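Local coordinates for cyclopenase asqI (Emericella nidulans, PDB 5YY3), which catalyses the zinc-dependent ring contraction of 4'-methoxycyclopenin to 4'-methoxyviridicatin, with loss of methyl isocyanate, in aspoquinolone biosynthesis, at residues Thr227-Ser233 and Pro564-Val568; Gly442-Leu448 and Lys642-Lys648; Gly463-Tyr467 and Arg527-Asp531. All coordinates share one frame; numbering follows the deposited sequence.

Interaction 1 (Thr227-Ser233 and Pro564-Val568); sequences TESLCWS and PVGKV
The C-terminal end of helix 210-231 meets the loop before strand 571-580 through Glu-228, Cys-231, Pro-564 and Val-565. The Glu-228 and Val-565 side chains cross at about a right angle. Glu-228 OE1 accepts the backbone N of Val-565 at 3.1 Å, and the donor stands 39° out of the carboxylate plane. OE2 rests against Val-565 CB and is hydrogen-bonded to Tyr-175, so both carboxylate oxygens have a partner in this buried place. Val-565 CG1 sits between the backbone N and the carbonyl carbon (chi1 64°), which brings it to Cys-231 CB at 3.4 Å. The same methyl packs on the indole of Trp-232, 3.7 Å from NE1. That NE1 is hydrogen-bonded to Tyr-175 OH, so one hydroxyl ties Glu-228 and Trp-232 together. The contact joins the helical, hemocyanin-like domain to the Ig-like domain. The helix ends here in a Schellman motif, with Ser-233 at positive phi as the C-prime residue. Beside the helix end, Gly-566 N makes a weak hydrogen bond to Cys-231 SG at 3.5 Å. Thr-227 CG2 packs on the ring of Pro-564, 3.8 Å from its CG. Lys-567 CG packs 3.4 Å from Cys-231 O; that carbonyl accepts NH1 of Arg-645.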
loop_
_atom_site.group_PDB
_atom_site.type_symbol
_atom_site.label_atom_id
_atom_site.label_comp_id
_atom_site.label_asym_id
_atom_site.label_seq_id
_atom_site.Cartn_x
_atom_site.Cartn_y
_atom_site.Cartn_z
ATOM N N THR A 227 -16.211 -12.616 4.537
ATOM C CA THR A 227 -15.170 -13.301 5.293
ATOM C C THR A 227 -13.888 -13.391 4.460
ATOM O O THR A 227 -12.783 -13.233 4.984
ATOM C CB THR A 227 -15.635 -14.703 5.724
ATOM O OG1 THR A 227 -16.756 -14.568 6.615
ATOM C CG2 THR A 227 -14.516 -15.470 6.418
ATOM N N GLU A 228 -14.036 -13.641 3.162
ATOM C CA GLU A 228 -12.885 -13.729 2.267
ATOM C C GLU A 228 -12.193 -12.373 2.211
ATOM O O GLU A 228 -10.957 -12.284 2.187
ATOM C CB GLU A 228 -13.308 -14.164 0.865
ATOM C CG GLU A 228 -12.151 -14.587 -0.027
ATOM C CD GLU A 228 -11.717 -16.026 0.218
ATOM O OE1 GLU A 228 -12.240 -16.665 1.163
ATOM O OE2 GLU A 228 -10.855 -16.524 -0.547
ATOM N N SER A 229 -13.000 -11.318 2.185
ATOM C CA SER A 229 -12.498 -9.956 2.290
ATOM C C SER A 229 -11.627 -9.724 3.545
ATOM O O SER A 229 -10.552 -9.145 3.461
ATOM C CB SER A 229 -13.666 -8.975 2.278
ATOM O OG SER A 229 -13.232 -7.700 1.831
ATOM N N LEU A 230 -12.094 -10.182 4.701
ATOM C CA LEU A 230 -11.370 -9.987 5.943
ATOM C C LEU A 230 -10.016 -10.688 5.944
ATOM O O LEU A 230 -9.080 -10.251 6.619
ATOM C CB LEU A 230 -12.202 -10.489 7.119
ATOM C CG LEU A 230 -12.812 -9.419 8.017
ATOM C CD1 LEU A 230 -13.371 -8.309 7.173
ATOM C CD2 LEU A 230 -13.897 -10.036 8.878
ATOM N N CYS A 231 -9.916 -11.782 5.198
ATOM C CA CYS A 231 -8.683 -12.551 5.159
ATOM C C CYS A 231 -7.544 -11.729 4.544
ATOM O O CYS A 231 -6.383 -11.841 4.945
ATOM C CB CYS A 231 -8.903 -13.849 4.382
ATOM S SG CYS A 231 -10.180 -14.929 5.105
ATOM N N TRP A 232 -7.886 -10.893 3.578
ATOM C CA TRP A 232 -6.893 -10.032 2.971
ATOM C C TRP A 232 -6.859 -8.671 3.650
ATOM O O TRP A 232 -6.182 -7.760 3.186
ATOM C CB TRP A 232 -7.181 -9.871 1.483
ATOM C CG TRP A 232 -7.129 -11.154 0.740
ATOM C CD1 TRP A 232 -8.188 -11.922 0.348
ATOM C CD2 TRP A 232 -5.950 -11.828 0.283
ATOM N NE1 TRP A 232 -7.741 -13.029 -0.335
ATOM C CE2 TRP A 232 -6.372 -12.997 -0.390
ATOM C CE3 TRP A 232 -4.574 -11.553 0.372
ATOM C CZ2 TRP A 232 -5.468 -13.896 -0.974
ATOM C CZ3 TRP A 232 -3.668 -12.457 -0.201
ATOM C CH2 TRP A 232 -4.123 -13.608 -0.867
ATOM N N SER A 233 -7.611 -8.546 4.739
ATOM C CA SER A 233 -7.697 -7.304 5.503
ATOM C C SER A 233 -8.333 -6.176 4.700
ATOM O O SER A 233 -8.026 -5.014 4.931
ATOM C CB SER A 233 -6.313 -6.863 6.005
ATOM O OG SER A 233 -5.911 -7.634 7.132
ATOM N N PRO A 564 -12.711 -20.468 3.796
ATOM C CA PRO A 564 -12.149 -19.129 3.615
ATOM C C PRO A 564 -10.642 -19.233 3.428
ATOM O O PRO A 564 -10.053 -20.127 4.010
ATOM C CB PRO A 564 -12.508 -18.421 4.916
ATOM C CG PRO A 564 -13.791 -19.096 5.347
ATOM C CD PRO A 564 -13.610 -20.540 4.959
ATOM N N VAL A 565 -10.046 -18.362 2.621
ATOM C CA VAL A 565 -8.637 -18.472 2.251
ATOM C C VAL A 565 -7.690 -18.410 3.481
ATOM O O VAL A 565 -6.634 -19.048 3.487
ATOM C CB VAL A 565 -8.264 -17.375 1.206
ATOM C CG1 VAL A 565 -8.414 -15.977 1.784
ATOM C CG2 VAL A 565 -6.856 -17.580 0.636
ATOM N N GLY A 566 -8.079 -17.674 4.521
ATOM C CA GLY A 566 -7.270 -17.574 5.721
ATOM C C GLY A 566 -6.118 -16.593 5.601
ATOM O O GLY A 566 -6.063 -15.788 4.667
ATOM N N LYS A 567 -5.189 -16.651 6.555
ATOM C CA LYS A 567 -3.999 -15.792 6.521
ATOM C C LYS A 567 -2.719 -16.605 6.589
ATOM O O LYS A 567 -2.720 -17.725 7.102
ATOM C CB LYS A 567 -4.053 -14.786 7.666
ATOM C CG LYS A 567 -5.133 -13.728 7.461
ATOM C CD LYS A 567 -5.402 -12.956 8.740
ATOM C CE LYS A 567 -6.140 -11.667 8.449
ATOM N NZ LYS A 567 -6.216 -10.848 9.688
ATOM N N VAL A 568 -1.624 -16.044 6.072
ATOM C CA VAL A 568 -0.342 -16.762 6.032
ATOM C C VAL A 568 0.043 -17.261 7.426
ATOM O O VAL A 568 0.464 -18.414 7.590
ATOM C CB VAL A 568 0.785 -15.870 5.455
ATOM C CG1 VAL A 568 2.178 -16.539 5.640
ATOM C CG2 VAL A 568 0.511 -15.564 3.974
#

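Interaction 2 (Gly442-Leu448 and Lys642-Lys648); sequences GHITTFL and KIYRTTK
The rings of His-443 and Tyr-644 meet rim to rim, with planes 34° apart and neither over the face of the other. They belong to a parallel strand pair in the mixed sheet of the Ig-like domain, where strand 443-449 runs beside strand 636-644 and the residues that follow it. His-443 ND1 and Tyr-644 OH share a hydrogen bond of 2.7 Å near both ring planes; either could be the donor. Ile-444 O also lies at the edge of the tyrosine ring, 3.5 Å from Tyr-644 CD1. One face of Phe-447 carries the end of Lys-648. Lys-648 NZ is 3.7 Å from the centroid of the Phe-447 ring and 10° off the normal, a cation-pi contact, while CE makes a CH-pi contact beside it. The lysine chain bends at chi3 (-57°), which folds its end over the ring.

Between the backbones, Lys-642 N gives to Gly-442 O, Ile-444 N to Lys-642 O, Tyr-644 N to Ile-444 O and Thr-446 N to Tyr-644 O. Ile-444 and Ile-643 point to the face opposite His-443 and Tyr-644, and their CG1 atoms are 4.0 Å apart. Ile-643 CG2 touches Thr-446 CG2 at 3.6 Å.

Further along, Leu-448 CD1 lies against CG and CD of Arg-645. The guanidinium of Arg-645 forms a salt bridge with Asp-165 of the second subunit. Leu-448 uses both backbone groups: its N donates to Thr-646 O, and its O accepts Lys-648 N at 2.8 Å.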
loop_
_atom_site.group_PDB
_atom_site.type_symbol
_atom_site.label_atom_id
_atom_site.label_comp_id
_atom_site.label_asym_id
_atom_site.label_seq_id
_atom_site.Cartn_x
_atom_site.Cartn_y
_atom_site.Cartn_z
ATOM N N GLY A 442 -6.748 -28.663 14.313
ATOM C CA GLY A 442 -7.204 -27.282 14.262
ATOM C C GLY A 442 -6.289 -26.367 13.473
ATOM O O GLY A 442 -6.399 -25.155 13.568
ATOM N N HIS A 443 -5.379 -26.936 12.693
ATOM C CA HIS A 443 -4.536 -26.137 11.802
ATOM C C HIS A 443 -4.675 -26.697 10.400
ATOM O O HIS A 443 -4.103 -27.748 10.079
ATOM C CB HIS A 443 -3.059 -26.128 12.252
ATOM C CG HIS A 443 -2.856 -25.550 13.622
ATOM N ND1 HIS A 443 -2.289 -24.310 13.833
ATOM C CD2 HIS A 443 -3.187 -26.025 14.848
ATOM C CE1 HIS A 443 -2.271 -24.051 15.129
ATOM N NE2 HIS A 443 -2.812 -25.075 15.769
ATOM N N ILE A 444 -5.452 -26.001 9.571
ATOM C CA ILE A 444 -5.716 -26.471 8.220
ATOM C C ILE A 444 -5.255 -25.456 7.158
ATOM O O ILE A 444 -4.836 -24.329 7.476
ATOM C CB ILE A 444 -7.209 -26.811 8.050
ATOM C CG1 ILE A 444 -8.087 -25.581 8.280
ATOM C CG2 ILE A 444 -7.612 -27.932 9.034
ATOM C CD1 ILE A 444 -9.599 -25.877 8.158
ATOM N N THR A 445 -5.329 -25.860 5.895
ATOM C CA THR A 445 -4.554 -25.188 4.858
ATOM C C THR A 445 -5.294 -24.941 3.528
ATOM O O THR A 445 -5.942 -25.828 2.970
ATOM C CB THR A 445 -3.288 -26.000 4.570
ATOM O OG1 THR A 445 -2.662 -26.306 5.814
ATOM C CG2 THR A 445 -2.319 -25.218 3.704
ATOM N N THR A 446 -5.174 -23.719 3.036
ATOM C CA THR A 446 -5.638 -23.374 1.707
ATOM C C THR A 446 -4.433 -23.058 0.837
ATOM O O THR A 446 -3.329 -22.838 1.347
ATOM C CB THR A 446 -6.559 -22.169 1.737
ATOM O OG1 THR A 446 -5.808 -21.026 2.162
ATOM C CG2 THR A 446 -7.724 -22.414 2.704
ATOM N N PHE A 447 -4.636 -23.027 -0.471
ATOM C CA PHE A 447 -3.572 -22.639 -1.379
ATOM C C PHE A 447 -4.131 -21.809 -2.529
ATOM O O PHE A 447 -5.308 -21.918 -2.893
ATOM C CB PHE A 447 -2.822 -23.868 -1.910
ATOM C CG PHE A 447 -3.715 -24.957 -2.457
ATOM C CD1 PHE A 447 -4.166 -24.913 -3.770
ATOM C CD2 PHE A 447 -4.071 -26.043 -1.669
ATOM C CE1 PHE A 447 -4.983 -25.928 -4.283
ATOM C CE2 PHE A 447 -4.877 -27.058 -2.177
ATOM C CZ PHE A 447 -5.339 -26.993 -3.485
ATOM N N LEU A 448 -3.276 -20.958 -3.074
ATOM C CA LEU A 448 -3.612 -20.170 -4.243
ATOM C C LEU A 448 -2.715 -20.643 -5.367
ATOM O O LEU A 448 -1.519 -20.444 -5.317
ATOM C CB LEU A 448 -3.435 -18.669 -3.970
ATOM C CG LEU A 448 -4.462 -18.191 -2.936
ATOM C CD1 LEU A 448 -3.935 -17.120 -2.008
ATOM C CD2 LEU A 448 -5.751 -17.720 -3.612
ATOM N N LYS A 642 -7.533 -22.711 13.064
ATOM C CA LYS A 642 -6.915 -21.683 12.268
ATOM C C LYS A 642 -6.797 -22.141 10.826
ATOM O O LYS A 642 -6.508 -23.310 10.542
ATOM C CB LYS A 642 -5.537 -21.316 12.834
ATOM C CG LYS A 642 -5.581 -20.562 14.174
ATOM C CD LYS A 642 -4.175 -20.086 14.571
ATOM C CE LYS A 642 -4.078 -19.720 16.041
ATOM N NZ LYS A 642 -2.776 -19.052 16.354
ATOM N N ILE A 643 -7.038 -21.212 9.914
ATOM C CA ILE A 643 -6.788 -21.448 8.499
ATOM C C ILE A 643 -5.549 -20.679 8.049
ATOM O O ILE A 643 -5.448 -19.469 8.267
ATOM C CB ILE A 643 -7.996 -21.043 7.647
ATOM C CG1 ILE A 643 -9.239 -21.746 8.185
ATOM C CG2 ILE A 643 -7.768 -21.395 6.198
ATOM C CD1 ILE A 643 -10.495 -21.370 7.457
ATOM N N TYR A 644 -4.630 -21.409 7.418
ATOM C CA TYR A 644 -3.356 -20.892 6.923
ATOM C C TYR A 644 -3.370 -20.770 5.406
ATOM O O TYR A 644 -3.687 -21.721 4.687
ATOM C CB TYR A 644 -2.192 -21.809 7.334
ATOM C CG TYR A 644 -1.927 -21.866 8.822
ATOM C CD1 TYR A 644 -2.791 -22.551 9.674
ATOM C CD2 TYR A 644 -0.798 -21.251 9.375
ATOM C CE1 TYR A 644 -2.553 -22.600 11.043
ATOM C CE2 TYR A 644 -0.552 -21.293 10.734
ATOM C CZ TYR A 644 -1.432 -21.971 11.564
ATOM O OH TYR A 644 -1.197 -22.020 12.916
ATOM N N ARG A 645 -2.999 -19.591 4.928
ATOM C CA ARG A 645 -2.931 -19.305 3.508
ATOM C C ARG A 645 -1.555 -19.648 2.955
ATOM O O ARG A 645 -0.534 -19.430 3.617
ATOM C CB ARG A 645 -3.245 -17.830 3.266
ATOM C CG ARG A 645 -3.352 -17.437 1.834
ATOM C CD ARG A 645 -3.881 -16.021 1.735
ATOM N NE ARG A 645 -2.870 -15.018 2.039
ATOM C CZ ARG A 645 -3.082 -13.966 2.826
ATOM N NH1 ARG A 645 -4.269 -13.801 3.408
ATOM N NH2 ARG A 645 -2.108 -13.089 3.037
ATOM N N THR A 646 -1.553 -20.146 1.721
ATOM C CA THR A 646 -0.383 -20.693 1.037
ATOM C C THR A 646 -0.454 -20.324 -0.450
ATOM O O THR A 646 -1.543 -20.096 -0.978
ATOM C CB THR A 646 -0.344 -22.231 1.249
ATOM O OG1 THR A 646 0.500 -22.539 2.365
ATOM C CG2 THR A 646 0.099 -22.999 0.030
ATOM N N THR A 647 0.690 -20.236 -1.117
ATOM C CA THR A 647 0.730 -20.063 -2.563
ATOM C C THR A 647 1.326 -21.309 -3.244
ATOM O O THR A 647 2.420 -21.726 -2.882
ATOM C CB THR A 647 1.567 -18.840 -2.954
ATOM O OG1 THR A 647 1.079 -17.686 -2.259
ATOM C CG2 THR A 647 1.470 -18.597 -4.447
ATOM N N LYS A 648 0.639 -21.900 -4.225
ATOM C CA LYS A 648 1.243 -23.000 -4.980
ATOM C C LYS A 648 1.404 -22.634 -6.443
ATOM O O LYS A 648 0.439 -22.680 -7.212
ATOM C CB LYS A 648 0.427 -24.291 -4.853
ATOM C CG LYS A 648 0.385 -24.824 -3.441
ATOM C CD LYS A 648 0.165 -26.332 -3.380
ATOM C CE LYS A 648 -1.112 -26.773 -4.084
ATOM N NZ LYS A 648 -1.562 -28.103 -3.542
#

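Interaction 3 (Gly463-Tyr467 and Arg527-Asp531); sequences GHEPY and RLDTD
Asp-529 and Tyr-467 carry most of this contact in the Ig-like domain, where strand 523-528 passes into a 3-10 turn beside strand 461-475. The two strands pair antiparallel in the same sheet. Asp-529 CB stands over the centre of the tyrosine ring, 3.4 Å from its centroid and 14° off the normal. This is a CH-pi contact over one face. The carboxylate is tilted 65° from the ring plane. Asp-529 CG lies between its backbone N and carbonyl carbon (chi1 48°), which turns the carboxylate toward the backbone of Tyr-467. OD2 there accepts Tyr-467 N at 3.1 Å, met from well above the carboxylate plane. Asp-529 N returns a bond to Tyr-467 O at 3.0 Å. The two residues are thus held by a reciprocal pair, one bond to a side chain and one to a backbone. Tyr-467 O also receives Gln-432 NE2.

The imidazole of His-464 comes third. Asp-529 OD2 lies at its edge, in the ring plane, 3.3 Å from CE1. OD2 also touches Pro-466 CA. The imidazole is held at both nitrogens: His-464 NE2 bonds Gln-559, and His-464 ND1 donates to Glu-465 O of the next residue at 2.7 Å, nearly straight.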
loop_
_atom_site.group_PDB
_atom_site.type_symbol
_atom_site.label_atom_id
_atom_site.label_comp_id
_atom_site.label_asym_id
_atom_site.label_seq_id
_atom_site.Cartn_x
_atom_site.Cartn_y
_atom_site.Cartn_z
ATOM N N GLY A 463 -7.894 -23.204 -3.559
ATOM C CA GLY A 463 -8.123 -24.600 -3.254
ATOM C C GLY A 463 -7.729 -24.817 -1.810
ATOM O O GLY A 463 -7.186 -23.916 -1.156
ATOM N N HIS A 464 -7.999 -26.004 -1.287
ATOM C CA HIS A 464 -7.556 -26.292 0.064
ATOM C C HIS A 464 -7.115 -27.743 0.187
ATOM O O HIS A 464 -7.602 -28.612 -0.544
ATOM C CB HIS A 464 -8.669 -25.985 1.064
ATOM C CG HIS A 464 -9.859 -26.879 0.917
ATOM N ND1 HIS A 464 -9.919 -28.132 1.485
ATOM C CD2 HIS A 464 -11.026 -26.713 0.248
ATOM C CE1 HIS A 464 -11.076 -28.696 1.182
ATOM N NE2 HIS A 464 -11.769 -27.853 0.437
ATOM N N GLU A 465 -6.191 -28.001 1.108
ATOM C CA GLU A 465 -5.823 -29.375 1.420
ATOM C C GLU A 465 -7.051 -30.062 1.984
ATOM O O GLU A 465 -7.884 -29.407 2.614
ATOM C CB GLU A 465 -4.658 -29.447 2.420
ATOM C CG GLU A 465 -3.363 -28.817 1.941
ATOM C CD GLU A 465 -2.873 -29.389 0.624
ATOM O OE1 GLU A 465 -3.237 -30.544 0.293
ATOM O OE2 GLU A 465 -2.124 -28.667 -0.084
ATOM N N PRO A 466 -7.166 -31.381 1.756
ATOM C CA PRO A 466 -8.307 -32.157 2.246
ATOM C C PRO A 466 -8.490 -32.011 3.753
ATOM O O PRO A 466 -7.519 -32.115 4.509
ATOM C CB PRO A 466 -7.941 -33.595 1.872
ATOM C CG PRO A 466 -7.055 -33.432 0.674
ATOM C CD PRO A 466 -6.250 -32.200 0.943
ATOM N N TYR A 467 -9.722 -31.742 4.180
ATOM C CA TYR A 467 -10.008 -31.624 5.599
ATOM C C TYR A 467 -11.156 -32.546 5.999
ATOM O O TYR A 467 -11.841 -33.141 5.167
ATOM C CB TYR A 467 -10.322 -30.168 5.992
ATOM C CG TYR A 467 -11.672 -29.650 5.543
ATOM C CD1 TYR A 467 -12.816 -29.881 6.304
ATOM C CD2 TYR A 467 -11.807 -28.907 4.367
ATOM C CE1 TYR A 467 -14.062 -29.420 5.898
ATOM C CE2 TYR A 467 -13.055 -28.418 3.955
ATOM C CZ TYR A 467 -14.179 -28.683 4.728
ATOM O OH TYR A 467 -15.429 -28.224 4.340
ATOM N N ARG A 527 -16.742 -36.640 9.409
ATOM C CA ARG A 527 -17.228 -36.186 8.107
ATOM C C ARG A 527 -16.093 -35.641 7.244
ATOM O O ARG A 527 -15.351 -34.761 7.685
ATOM C CB ARG A 527 -18.286 -35.096 8.280
ATOM C CG ARG A 527 -19.551 -35.543 8.969
ATOM C CD ARG A 527 -20.429 -36.265 7.992
ATOM N NE ARG A 527 -21.020 -35.347 7.023
ATOM C CZ ARG A 527 -21.637 -35.743 5.915
ATOM N NH1 ARG A 527 -21.720 -37.043 5.650
ATOM N NH2 ARG A 527 -22.163 -34.851 5.073
ATOM N N LEU A 528 -15.964 -36.144 6.018
ATOM C CA LEU A 528 -14.979 -35.592 5.079
ATOM C C LEU A 528 -15.504 -34.308 4.442
ATOM O O LEU A 528 -16.731 -34.085 4.384
ATOM C CB LEU A 528 -14.624 -36.609 3.984
ATOM C CG LEU A 528 -14.194 -38.012 4.462
ATOM C CD1 LEU A 528 -13.810 -38.894 3.282
ATOM C CD2 LEU A 528 -13.058 -37.942 5.482
ATOM N N ASP A 529 -14.574 -33.465 3.975
ATOM C CA ASP A 529 -14.917 -32.253 3.227
ATOM C C ASP A 529 -15.777 -32.582 2.006
ATOM O O ASP A 529 -16.740 -31.870 1.675
ATOM C CB ASP A 529 -13.644 -31.499 2.788
ATOM C CG ASP A 529 -12.593 -32.405 2.128
ATOM O OD1 ASP A 529 -12.777 -33.639 2.072
ATOM O OD2 ASP A 529 -11.545 -31.882 1.679
ATOM N N THR A 530 -15.419 -33.680 1.349
ATOM C CA THR A 530 -15.981 -34.033 0.052
ATOM C C THR A 530 -17.353 -34.686 0.187
ATOM O O THR A 530 -17.993 -34.989 -0.815
ATOM C CB THR A 530 -15.018 -34.975 -0.729
ATOM O OG1 THR A 530 -14.515 -35.992 0.147
ATOM C CG2 THR A 530 -13.814 -34.192 -1.282
ATOM N N ASP A 531 -17.798 -34.907 1.426
ATOM C CA ASP A 531 -19.123 -35.473 1.671
ATOM C C ASP A 531 -20.109 -34.405 2.155
ATOM O O ASP A 531 -21.281 -34.693 2.381
ATOM C CB ASP A 531 -19.035 -36.626 2.691
ATOM C CG ASP A 531 -18.332 -37.869 2.126
ATOM O OD1 ASP A 531 -18.417 -38.106 0.895
ATOM O OD2 ASP A 531 -17.680 -38.601 2.912
#

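How the interactions relate
Interaction 1 is the most buried and joins two domains. Interactions 2 and 3 are partly buried and lie within the Ig-like sheet. Interaction 2 relies on parallel backbone bonding with rings and a lysine along it. Interaction 3 depends on one aspartate at a turn, and interaction 1 on a buried carboxylate, a weak thiol bond and apolar packing at a helix end. Interactions 1 and 2 touch: Val-565 O meets Thr-446 OG1, and Lys-567 O receives Arg-645 N. Both reach the second subunit, whereas interaction 3 meets no other chain. Neighbouring strands 443-449 and 461-475 link interactions 2 and 3 through backbone hydrogen bonds of Phe-447 with Gly-463 and Thr-445 with Glu-465. Interactions 1 and 3 do not touch.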